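Local coordinates for endoribonuclease L-PSP/chorismate mutase-like domain-containing protein (PDB 2OTM) that is of unknown function but belongs to the YjgF-like family and is a putative endoribonuclease of the L-PSP type that assembles as a trimer, at residues 36-41 against 149-154; 40-45 against 74-79; 93-98 against 129-134. All coordinates share one frame; numbering follows the deposited sequence.

Interaction 1 of 3, residues 36-41 against 149-154; sequences QLMTSG and YLFAEL
Leu37 and Ala152 form the hydrogen-bonded pair of this antiparallel ladder: Leu37 N reaches Ala152 O at 2.8 Å, and Ala152 N returns an equally short bond to Leu37 O. Gln36 with Glu153 and Met38 with Phe151 are the non-hydrogen-bonded pairs beside it. Two residues on, Thr39 N donates to Leu150 O at 3.0 Å, but the return bond is made by a side chain: Leu150 N points almost straight (170°) at Thr39 OG1, 3.1 Å away. OG1 can stand there because chi1 of 73° sets it between the backbone N and the carbonyl carbon; it also donates to Ser40 O. An alanine in place of Thr39 would remove OG1 and is likely to leave Leu150 N without its acceptor.

The Tyr149 side chain continues along this end. Its CB lies 4.2 Å from Thr39 OG1, CD2 meets Thr39 O and Ser40 C, and CE2 lies 3.1 Å from Gly41 N. CE2 and CZ lie under Gly41 CA, which sits over one ring face, offset toward the rim, in a CH-pi contact 3.6 Å from the ring centroid. At the tip, OH shares a water with Gly41 N, and a weak bond links it to Ile134 N of the second subunit.

On the face that carries Met38 and Phe151, Met38 CB approaches Phe151 CD2 obliquely at 3.6 Å, and the selenium of this selenomethionine makes a longer Met-aromatic contact with the same ring. On the Leu37 face, CB and CD2 meet the methyls of Leu154, and helix 62-84 covers Leu37 and Leu150. A mixed sheet, here in its antiparallel part, with helices on one face and a neighbouring subunit on the other is the build of YjgF-like trimers.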
loop_
_atom_site.group_PDB
_atom_site.type_symbol
_atom_site.label_atom_id
_atom_site.label_comp_id
_atom_site.label_asym_id
_atom_site.label_seq_id
_atom_site.Cartn_x
_atom_site.Cartn_y
_atom_site.Cartn_z
ATOM N N GLN B 36 -0.486 -8.307 -14.727
ATOM C CA GLN B 36 -1.079 -7.640 -13.575
ATOM C C GLN B 36 -1.592 -6.269 -13.968
ATOM O O GLN B 36 -0.834 -5.432 -14.426
ATOM C CB GLN B 36 -0.033 -7.511 -12.459
ATOM C CG GLN B 36 0.427 -8.856 -11.939
ATOM C CD GLN B 36 1.645 -8.780 -11.056
ATOM O OE1 GLN B 36 2.630 -9.431 -11.329
ATOM N NE2 GLN B 36 1.591 -7.985 -10.003
ATOM N N LEU B 37 -2.894 -6.076 -13.813
ATOM C CA LEU B 37 -3.583 -4.833 -14.092
ATOM C C LEU B 37 -3.963 -4.210 -12.752
ATOM O O LEU B 37 -4.555 -4.887 -11.910
ATOM C CB LEU B 37 -4.836 -5.148 -14.903
ATOM C CG LEU B 37 -5.899 -4.079 -15.162
ATOM C CD1 LEU B 37 -5.362 -2.942 -15.944
ATOM C CD2 LEU B 37 -7.040 -4.721 -15.928
HETATM N N MSE B 38 -3.606 -2.946 -12.545
HETATM C CA MSE B 38 -3.882 -2.297 -11.276
HETATM C C MSE B 38 -4.494 -0.935 -11.509
HETATM O O MSE B 38 -4.040 -0.178 -12.360
HETATM C CB MSE B 38 -2.618 -2.201 -10.456
HETATM C CG MSE B 38 -1.506 -1.451 -11.114
HETATM SE SE MSE B 38 0.146 -1.885 -10.256
HETATM C CE MSE B 38 0.357 -3.670 -10.795
ATOM N N THR B 39 -5.535 -0.615 -10.748
ATOM C CA THR B 39 -6.173 0.694 -10.873
ATOM C C THR B 39 -5.472 1.738 -9.986
ATOM O O THR B 39 -4.749 1.405 -9.046
ATOM C CB THR B 39 -7.663 0.631 -10.509
ATOM O OG1 THR B 39 -7.817 0.488 -9.080
ATOM C CG2 THR B 39 -8.319 -0.521 -11.230
ATOM N N SER B 40 -5.702 3.010 -10.307
ATOM C CA SER B 40 -5.481 4.102 -9.383
ATOM C C SER B 40 -6.743 4.180 -8.513
ATOM O O SER B 40 -7.589 3.294 -8.556
ATOM C CB SER B 40 -5.218 5.397 -10.132
ATOM O OG SER B 40 -3.977 5.318 -10.817
ATOM N N GLY B 41 -6.839 5.193 -7.668
ATOM C CA GLY B 41 -7.905 5.227 -6.662
ATOM C C GLY B 41 -9.270 5.469 -7.255
ATOM O O GLY B 41 -9.438 6.349 -8.098
ATOM N N TYR B 149 -8.854 0.448 -4.524
ATOM C CA TYR B 149 -7.914 0.065 -5.555
ATOM C C TYR B 149 -8.049 -1.437 -5.776
ATOM O O TYR B 149 -8.078 -2.213 -4.821
ATOM C CB TYR B 149 -6.474 0.332 -5.114
ATOM C CG TYR B 149 -6.151 1.770 -4.843
ATOM C CD1 TYR B 149 -6.530 2.390 -3.658
ATOM C CD2 TYR B 149 -5.400 2.499 -5.746
ATOM C CE1 TYR B 149 -6.213 3.731 -3.414
ATOM C CE2 TYR B 149 -5.081 3.853 -5.522
ATOM C CZ TYR B 149 -5.500 4.457 -4.346
ATOM O OH TYR B 149 -5.151 5.767 -4.128
ATOM N N LEU B 150 -8.096 -1.846 -7.032
ATOM C CA LEU B 150 -8.188 -3.261 -7.402
ATOM C C LEU B 150 -6.971 -3.672 -8.224
ATOM O O LEU B 150 -6.373 -2.857 -8.913
ATOM C CB LEU B 150 -9.435 -3.530 -8.217
ATOM C CG LEU B 150 -10.789 -3.309 -7.543
ATOM C CD1 LEU B 150 -11.882 -3.740 -8.471
ATOM C CD2 LEU B 150 -10.884 -4.055 -6.236
ATOM N N PHE B 151 -6.619 -4.947 -8.101
ATOM C CA PHE B 151 -5.511 -5.558 -8.807
ATOM C C PHE B 151 -6.048 -6.869 -9.406
ATOM O O PHE B 151 -6.640 -7.688 -8.684
ATOM C CB PHE B 151 -4.396 -5.896 -7.848
ATOM C CG PHE B 151 -3.824 -4.707 -7.103
ATOM C CD1 PHE B 151 -4.482 -4.177 -6.012
ATOM C CD2 PHE B 151 -2.642 -4.149 -7.487
ATOM C CE1 PHE B 151 -3.977 -3.095 -5.331
ATOM C CE2 PHE B 151 -2.114 -3.058 -6.793
ATOM C CZ PHE B 151 -2.787 -2.541 -5.728
ATOM N N ALA B 152 -5.848 -7.045 -10.711
ATOM C CA ALA B 152 -6.424 -8.147 -11.463
ATOM C C ALA B 152 -5.343 -8.833 -12.255
ATOM O O ALA B 152 -4.396 -8.193 -12.710
ATOM C CB ALA B 152 -7.526 -7.667 -12.399
ATOM N N GLU B 153 -5.508 -10.137 -12.421
ATOM C CA GLU B 153 -4.660 -10.961 -13.277
ATOM C C GLU B 153 -5.380 -11.214 -14.587
ATOM O O GLU B 153 -6.549 -11.597 -14.585
ATOM C CB GLU B 153 -4.360 -12.314 -12.605
ATOM C CG GLU B 153 -3.333 -13.116 -13.352
ATOM C CD GLU B 153 -3.094 -14.513 -12.800
ATOM O OE1 GLU B 153 -3.779 -14.946 -11.854
ATOM O OE2 GLU B 153 -2.217 -15.183 -13.368
ATOM N N LEU B 154 -4.687 -10.972 -15.691
ATOM C CA LEU B 154 -5.212 -11.218 -17.030
ATOM C C LEU B 154 -4.527 -12.441 -17.629
ATOM O O LEU B 154 -4.942 -12.941 -18.681
ATOM C CB LEU B 154 -4.921 -10.025 -17.924
ATOM C CG LEU B 154 -5.434 -8.669 -17.439
ATOM C CD1 LEU B 154 -4.734 -7.598 -18.252
ATOM C CD2 LEU B 154 -6.951 -8.585 -17.543
ATOM O OXT LEU B 154 -3.522 -12.917 -17.078
HETATM O O HOH W 1 -4.528 -0.718 -7.584
HETATM O O HOH W 2 -4.808 7.109 -6.747
#

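Interaction 2 of 3, residues 40-45 against 74-79; sequences SGQFPY and LNAIAQ
Gln42 reaches Ala76 and Gln79 through a folded side chain: CG stands anti to the carbonyl carbon, and a bend at chi2, -74°, lays the chain against helix 62-84. In Asn75, chi1 of -84° carries the amide out to the loop. Gln42 CG rests 3.6 Å from both CA and CB of Ala76, whose small side chain lets the loop come close. Beyond it the Gln42 side chain crosses that of Gln79 at about a right angle, and NE2 makes a long, weak hydrogen bond to Gln79 OE1 and another to Ser40 O. OE1 of Gln42 faces Asn75 O, two acceptors reconciled by a water that donates to both, 2.6 Å from Gln42 OE1. A second water donates to Gln79 OE1.

Asn75 supplies the firmer link. ND2 donates to Tyr45 O at 3.0 Å, nearly straight (166°), on a lone pair in the carbonyl plane, and that oxygen lies in the Asn75 amide plane as well. OD1 lies at the edge of the Tyr45 ring, 3.6 Å from Tyr45 CB. The loop bends through an inverse gamma turn centred on Pro44.

ND2 also donates to Leu71 O, one turn back in the helix, which fixes the rotation of the amide. The loop is thus fastened to the helix by neutral amides and waters: one well-formed bond at Tyr45, and weaker, water-assisted polar contacts around Gln42.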
loop_
_atom_site.group_PDB
_atom_site.type_symbol
_atom_site.label_atom_id
_atom_site.label_comp_id
_atom_site.label_asym_id
_atom_site.label_seq_id
_atom_site.Cartn_x
_atom_site.Cartn_y
_atom_site.Cartn_z
ATOM N N SER B 40 -5.702 3.010 -10.307
ATOM C CA SER B 40 -5.481 4.102 -9.383
ATOM C C SER B 40 -6.743 4.180 -8.513
ATOM O O SER B 40 -7.589 3.294 -8.556
ATOM C CB SER B 40 -5.218 5.397 -10.132
ATOM O OG SER B 40 -3.977 5.318 -10.817
ATOM N N GLY B 41 -6.839 5.193 -7.668
ATOM C CA GLY B 41 -7.905 5.227 -6.662
ATOM C C GLY B 41 -9.270 5.469 -7.255
ATOM O O GLY B 41 -9.438 6.349 -8.098
ATOM N N GLN B 42 -10.256 4.710 -6.775
ATOM C CA GLN B 42 -11.622 4.754 -7.275
ATOM C C GLN B 42 -12.565 5.188 -6.162
ATOM O O GLN B 42 -12.445 4.733 -5.052
ATOM C CB GLN B 42 -12.050 3.377 -7.773
ATOM C CG GLN B 42 -11.135 2.820 -8.818
ATOM C CD GLN B 42 -11.294 3.499 -10.158
ATOM O OE1 GLN B 42 -12.400 3.781 -10.595
ATOM N NE2 GLN B 42 -10.169 3.760 -10.824
ATOM N N PHE B 43 -13.456 6.117 -6.494
ATOM C CA PHE B 43 -14.301 6.813 -5.527
ATOM C C PHE B 43 -15.750 6.362 -5.647
ATOM O O PHE B 43 -16.179 5.859 -6.712
ATOM C CB PHE B 43 -14.280 8.299 -5.858
ATOM C CG PHE B 43 -12.948 8.951 -5.665
ATOM C CD1 PHE B 43 -12.000 8.959 -6.693
ATOM C CD2 PHE B 43 -12.638 9.581 -4.472
ATOM C CE1 PHE B 43 -10.762 9.566 -6.509
ATOM C CE2 PHE B 43 -11.400 10.182 -4.285
ATOM C CZ PHE B 43 -10.459 10.172 -5.303
ATOM N N PRO B 44 -16.546 6.608 -4.607
ATOM C CA PRO B 44 -17.959 6.291 -4.650
ATOM C C PRO B 44 -18.813 7.363 -5.353
ATOM O O PRO B 44 -19.519 8.164 -4.716
ATOM C CB PRO B 44 -18.328 6.127 -3.169
ATOM C CG PRO B 44 -17.451 7.041 -2.468
ATOM C CD PRO B 44 -16.154 7.146 -3.289
ATOM N N TYR B 45 -18.709 7.355 -6.670
ATOM C CA TYR B 45 -19.428 8.236 -7.551
ATOM C C TYR B 45 -20.687 7.589 -8.040
ATOM O O TYR B 45 -20.694 6.420 -8.393
ATOM C CB TYR B 45 -18.625 8.525 -8.817
ATOM C CG TYR B 45 -17.524 9.538 -8.665
ATOM C CD1 TYR B 45 -17.816 10.865 -8.397
ATOM C CD2 TYR B 45 -16.194 9.190 -8.880
ATOM C CE1 TYR B 45 -16.821 11.808 -8.272
ATOM C CE2 TYR B 45 -15.182 10.137 -8.753
ATOM C CZ TYR B 45 -15.514 11.445 -8.447
ATOM O OH TYR B 45 -14.539 12.390 -8.352
ATOM N N LEU B 74 -17.863 -0.664 -7.472
ATOM C CA LEU B 74 -18.573 -0.654 -8.750
ATOM C C LEU B 74 -17.868 0.252 -9.736
ATOM O O LEU B 74 -17.746 -0.095 -10.912
ATOM C CB LEU B 74 -20.024 -0.191 -8.553
ATOM C CG LEU B 74 -20.965 -0.350 -9.735
ATOM C CD1 LEU B 74 -21.135 -1.850 -10.093
ATOM C CD2 LEU B 74 -22.297 0.312 -9.412
ATOM N N ASN B 75 -17.412 1.416 -9.266
ATOM C CA ASN B 75 -16.580 2.312 -10.081
ATOM C C ASN B 75 -15.286 1.642 -10.526
ATOM O O ASN B 75 -14.925 1.707 -11.692
ATOM C CB ASN B 75 -16.267 3.626 -9.330
ATOM C CG ASN B 75 -17.374 4.658 -9.470
ATOM O OD1 ASN B 75 -17.308 5.520 -10.361
ATOM N ND2 ASN B 75 -18.413 4.550 -8.635
ATOM N N ALA B 76 -14.609 0.963 -9.604
ATOM C CA ALA B 76 -13.395 0.212 -9.931
ATOM C C ALA B 76 -13.635 -0.868 -10.994
ATOM O O ALA B 76 -12.788 -1.098 -11.850
ATOM C CB ALA B 76 -12.784 -0.412 -8.650
ATOM N N ILE B 77 -14.770 -1.546 -10.914
ATOM C CA ILE B 77 -15.138 -2.579 -11.923
ATOM C C ILE B 77 -15.376 -1.925 -13.277
ATOM O O ILE B 77 -14.977 -2.454 -14.313
ATOM C CB ILE B 77 -16.365 -3.386 -11.457
ATOM C CG1 ILE B 77 -15.988 -4.195 -10.197
ATOM C CG2 ILE B 77 -16.864 -4.331 -12.561
ATOM C CD1 ILE B 77 -17.179 -4.875 -9.449
ATOM N N ALA B 78 -15.990 -0.741 -13.280
ATOM C CA ALA B 78 -16.142 0.020 -14.514
ATOM C C ALA B 78 -14.765 0.310 -15.123
ATOM O O ALA B 78 -14.570 0.212 -16.345
ATOM C CB ALA B 78 -16.965 1.310 -14.279
ATOM N N GLN B 79 -13.797 0.624 -14.278
ATOM C CA GLN B 79 -12.456 0.926 -14.752
ATOM C C GLN B 79 -11.836 -0.318 -15.388
ATOM O O GLN B 79 -11.200 -0.238 -16.432
ATOM C CB GLN B 79 -11.596 1.384 -13.567
ATOM C CG GLN B 79 -10.182 1.805 -13.944
ATOM C CD GLN B 79 -10.213 3.029 -14.788
ATOM O OE1 GLN B 79 -10.433 4.120 -14.274
ATOM N NE2 GLN B 79 -10.034 2.861 -16.101
HETATM O O HOH W 3 -14.016 4.156 -12.633
HETATM O O HOH W 4 -10.726 6.419 -13.012
#

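Interaction 3 of 3, residues 93-98 against 129-134; sequences IYRLEG and RHSRMI. With ACT (acetate ion), chain I.
Strands 93-98 and 131-134 run parallel, their axes 13° apart and 4.7 Å at closest approach, with Leu96 N bonded to Ser131 O, Met133 N to Leu96 O and Gly98 N to Met133 O.

On the face of Arg95, Glu97, Ser131 and Met133, the arginine chain bends at chi2 (82°), which swings its guanidinium across to Ser131. NH1 gives Ser131 OG a 2.9 Å bond in the guanidinium plane, and NE meets Glu97 OE2, on its anti lone pair, in a salt bridge. These two in-plane contacts fix the turn of the guanidinium, and Met133 CG lies over its face; the selenium of this selenomethionine is 3.3 Å from Glu97 OE2. Ser131 OG also bonds to Ser31 OG of the third subunit, and Arg95 NH1 to Thr39 O there.

On the opposite face, Leu96 CB packs 3.7 Å from His130 CD2, and CD2 of the leucine meets Arg132 CD. The extended Arg132 holds a bound acetate, probably from the crystallisation liquor, by two bonds, NE to O at 3.0 Å and NH2 to OXT at 2.8 Å; NH1 pairs with Asp114.

Helix 109-124 joins the two strands in a beta-alpha-beta unit and packs on the Leu96 face, while strand 146-153 borders 92-100 on its other edge, where Tyr94 and Arg95 form a classic bulge facing Phe151.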
loop_
_atom_site.group_PDB
_atom_site.type_symbol
_atom_site.label_atom_id
_atom_site.label_comp_id
_atom_site.label_asym_id
_atom_site.label_seq_id
_atom_site.Cartn_x
_atom_site.Cartn_y
_atom_site.Cartn_z
ATOM N N ILE B 93 -9.409 -11.281 -9.535
ATOM C CA ILE B 93 -9.161 -10.052 -8.802
ATOM C C ILE B 93 -8.451 -10.514 -7.562
ATOM O O ILE B 93 -9.108 -10.993 -6.638
ATOM C CB ILE B 93 -10.454 -9.343 -8.351
ATOM C CG1 ILE B 93 -11.422 -9.104 -9.519
ATOM C CG2 ILE B 93 -10.088 -8.011 -7.639
ATOM C CD1 ILE B 93 -10.958 -8.113 -10.447
ATOM N N TYR B 94 -7.121 -10.483 -7.575
ATOM C CA TYR B 94 -6.349 -11.128 -6.514
ATOM C C TYR B 94 -6.135 -10.239 -5.284
ATOM O O TYR B 94 -5.738 -10.742 -4.225
ATOM C CB TYR B 94 -4.987 -11.640 -7.007
ATOM C CG TYR B 94 -4.062 -10.599 -7.560
ATOM C CD1 TYR B 94 -3.192 -9.920 -6.730
ATOM C CD2 TYR B 94 -4.040 -10.300 -8.920
ATOM C CE1 TYR B 94 -2.323 -8.972 -7.220
ATOM C CE2 TYR B 94 -3.166 -9.307 -9.418
ATOM C CZ TYR B 94 -2.307 -8.684 -8.556
ATOM O OH TYR B 94 -1.444 -7.743 -8.986
ATOM N N ARG B 95 -6.372 -8.934 -5.426
ATOM C CA ARG B 95 -6.104 -8.003 -4.328
ATOM C C ARG B 95 -7.032 -6.798 -4.365
ATOM O O ARG B 95 -7.301 -6.230 -5.425
ATOM C CB ARG B 95 -4.663 -7.534 -4.423
ATOM C CG ARG B 95 -4.183 -6.594 -3.336
ATOM C CD ARG B 95 -3.803 -7.371 -2.163
ATOM N NE ARG B 95 -2.788 -6.734 -1.345
ATOM C CZ ARG B 95 -2.171 -7.362 -0.346
ATOM N NH1 ARG B 95 -2.495 -8.606 -0.066
ATOM N NH2 ARG B 95 -1.247 -6.751 0.370
ATOM N N LEU B 96 -7.555 -6.455 -3.188
ATOM C CA LEU B 96 -8.340 -5.246 -2.942
ATOM C C LEU B 96 -7.565 -4.434 -1.918
ATOM O O LEU B 96 -7.145 -4.991 -0.916
ATOM C CB LEU B 96 -9.676 -5.626 -2.326
ATOM C CG LEU B 96 -10.481 -4.573 -1.556
ATOM C CD1 LEU B 96 -10.872 -3.439 -2.525
ATOM C CD2 LEU B 96 -11.702 -5.226 -0.854
ATOM N N GLU B 97 -7.367 -3.132 -2.153
ATOM C CA GLU B 97 -6.753 -2.254 -1.146
ATOM C C GLU B 97 -7.687 -1.059 -0.974
ATOM O O GLU B 97 -8.015 -0.368 -1.933
ATOM C CB GLU B 97 -5.291 -1.886 -1.480
ATOM C CG GLU B 97 -4.413 -3.159 -1.696
ATOM C CD GLU B 97 -2.948 -2.942 -2.005
ATOM O OE1 GLU B 97 -2.477 -1.794 -2.218
ATOM O OE2 GLU B 97 -2.242 -3.975 -2.052
ATOM N N GLY B 98 -8.142 -0.842 0.255
ATOM C CA GLY B 98 -9.123 0.189 0.564
ATOM C C GLY B 98 -8.668 1.125 1.654
ATOM O O GLY B 98 -8.031 0.687 2.611
ATOM N N ARG B 129 -12.179 -13.962 -5.442
ATOM C CA ARG B 129 -11.533 -14.256 -4.153
ATOM C C ARG B 129 -10.214 -13.528 -4.090
ATOM O O ARG B 129 -9.365 -13.725 -4.954
ATOM C CB ARG B 129 -11.288 -15.753 -4.004
ATOM C CG ARG B 129 -12.550 -16.584 -3.965
ATOM C CD ARG B 129 -12.212 -18.063 -3.930
ATOM N NE ARG B 129 -11.885 -18.519 -2.582
ATOM C CZ ARG B 129 -11.526 -19.768 -2.276
ATOM N NH1 ARG B 129 -11.446 -20.699 -3.221
ATOM N NH2 ARG B 129 -11.254 -20.087 -1.015
ATOM N N HIS B 130 -10.038 -12.705 -3.069
ATOM C CA HIS B 130 -8.925 -11.780 -3.010
ATOM C C HIS B 130 -8.380 -11.681 -1.612
ATOM O O HIS B 130 -9.142 -11.895 -0.658
ATOM C CB HIS B 130 -9.408 -10.392 -3.380
ATOM C CG HIS B 130 -10.582 -9.930 -2.573
ATOM N ND1 HIS B 130 -11.878 -10.290 -2.880
ATOM C CD2 HIS B 130 -10.662 -9.140 -1.474
ATOM C CE1 HIS B 130 -12.696 -9.760 -1.991
ATOM N NE2 HIS B 130 -11.987 -9.037 -1.140
ATOM N N SER B 131 -7.079 -11.377 -1.499
ATOM C CA SER B 131 -6.498 -10.861 -0.264
ATOM C C SER B 131 -6.815 -9.379 -0.210
ATOM O O SER B 131 -7.264 -8.791 -1.193
ATOM C CB SER B 131 -4.978 -11.094 -0.162
ATOM O OG SER B 131 -4.252 -10.525 -1.249
ATOM N N ARG B 132 -6.594 -8.751 0.941
ATOM C CA ARG B 132 -6.880 -7.334 1.027
ATOM C C ARG B 132 -6.044 -6.616 2.062
ATOM O O ARG B 132 -5.504 -7.254 3.002
ATOM C CB ARG B 132 -8.387 -7.087 1.242
ATOM C CG ARG B 132 -8.849 -6.906 2.657
ATOM C CD ARG B 132 -10.363 -6.666 2.677
ATOM N NE ARG B 132 -10.786 -6.438 4.040
ATOM C CZ ARG B 132 -12.037 -6.442 4.479
ATOM N NH1 ARG B 132 -13.058 -6.642 3.665
ATOM N NH2 ARG B 132 -12.248 -6.215 5.760
HETATM N N MSE B 133 -5.897 -5.310 1.810
HETATM C CA MSE B 133 -5.276 -4.363 2.735
HETATM C C MSE B 133 -6.302 -3.319 3.096
HETATM O O MSE B 133 -7.175 -2.942 2.294
HETATM C CB MSE B 133 -4.065 -3.661 2.089
HETATM C CG MSE B 133 -3.020 -4.578 1.536
HETATM SE SE MSE B 133 -1.360 -3.559 1.091
HETATM C CE MSE B 133 -0.604 -3.234 2.825
ATOM N N ILE B 134 -6.201 -2.809 4.316
ATOM C CA ILE B 134 -7.121 -1.781 4.744
ATOM C C ILE B 134 -6.313 -0.712 5.473
ATOM O O ILE B 134 -5.370 -1.032 6.209
ATOM C CB ILE B 134 -8.213 -2.352 5.679
ATOM C CG1 ILE B 134 -9.276 -1.298 5.907
ATOM C CG2 ILE B 134 -7.570 -2.802 7.036
ATOM C CD1 ILE B 134 -10.620 -1.843 6.470
HETATM C C ACT I . -8.922 -6.250 7.295
HETATM O O ACT I . -8.596 -6.289 6.060
HETATM O OXT ACT I . -10.126 -5.993 7.581
HETATM C CH3 ACT I . -7.945 -6.493 8.415
#

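All three contacts are largely buried, with exposed Arg129 at the margin of interaction 3. Interactions 1 and 3 belong to one sheet: strands 146-153 and 92-100 are neighbours in it, and Phe151 packs against Tyr94 and Glu97. One is an antiparallel ladder, the other a parallel pair inside a beta-alpha-beta unit, nested within the loop that interaction 1 closes. Interaction 2 starts from the chain leaving interaction 1, sharing Ser40 and Gly41, and ties it to helix 62-84, where Ala76 touches Leu150. Its chemistry is neutral amides and water, whereas interaction 3 adds a salt bridge and a bound anion, and interaction 1 adds one threonine side-chain bond and aromatic packing to its backbone ladder.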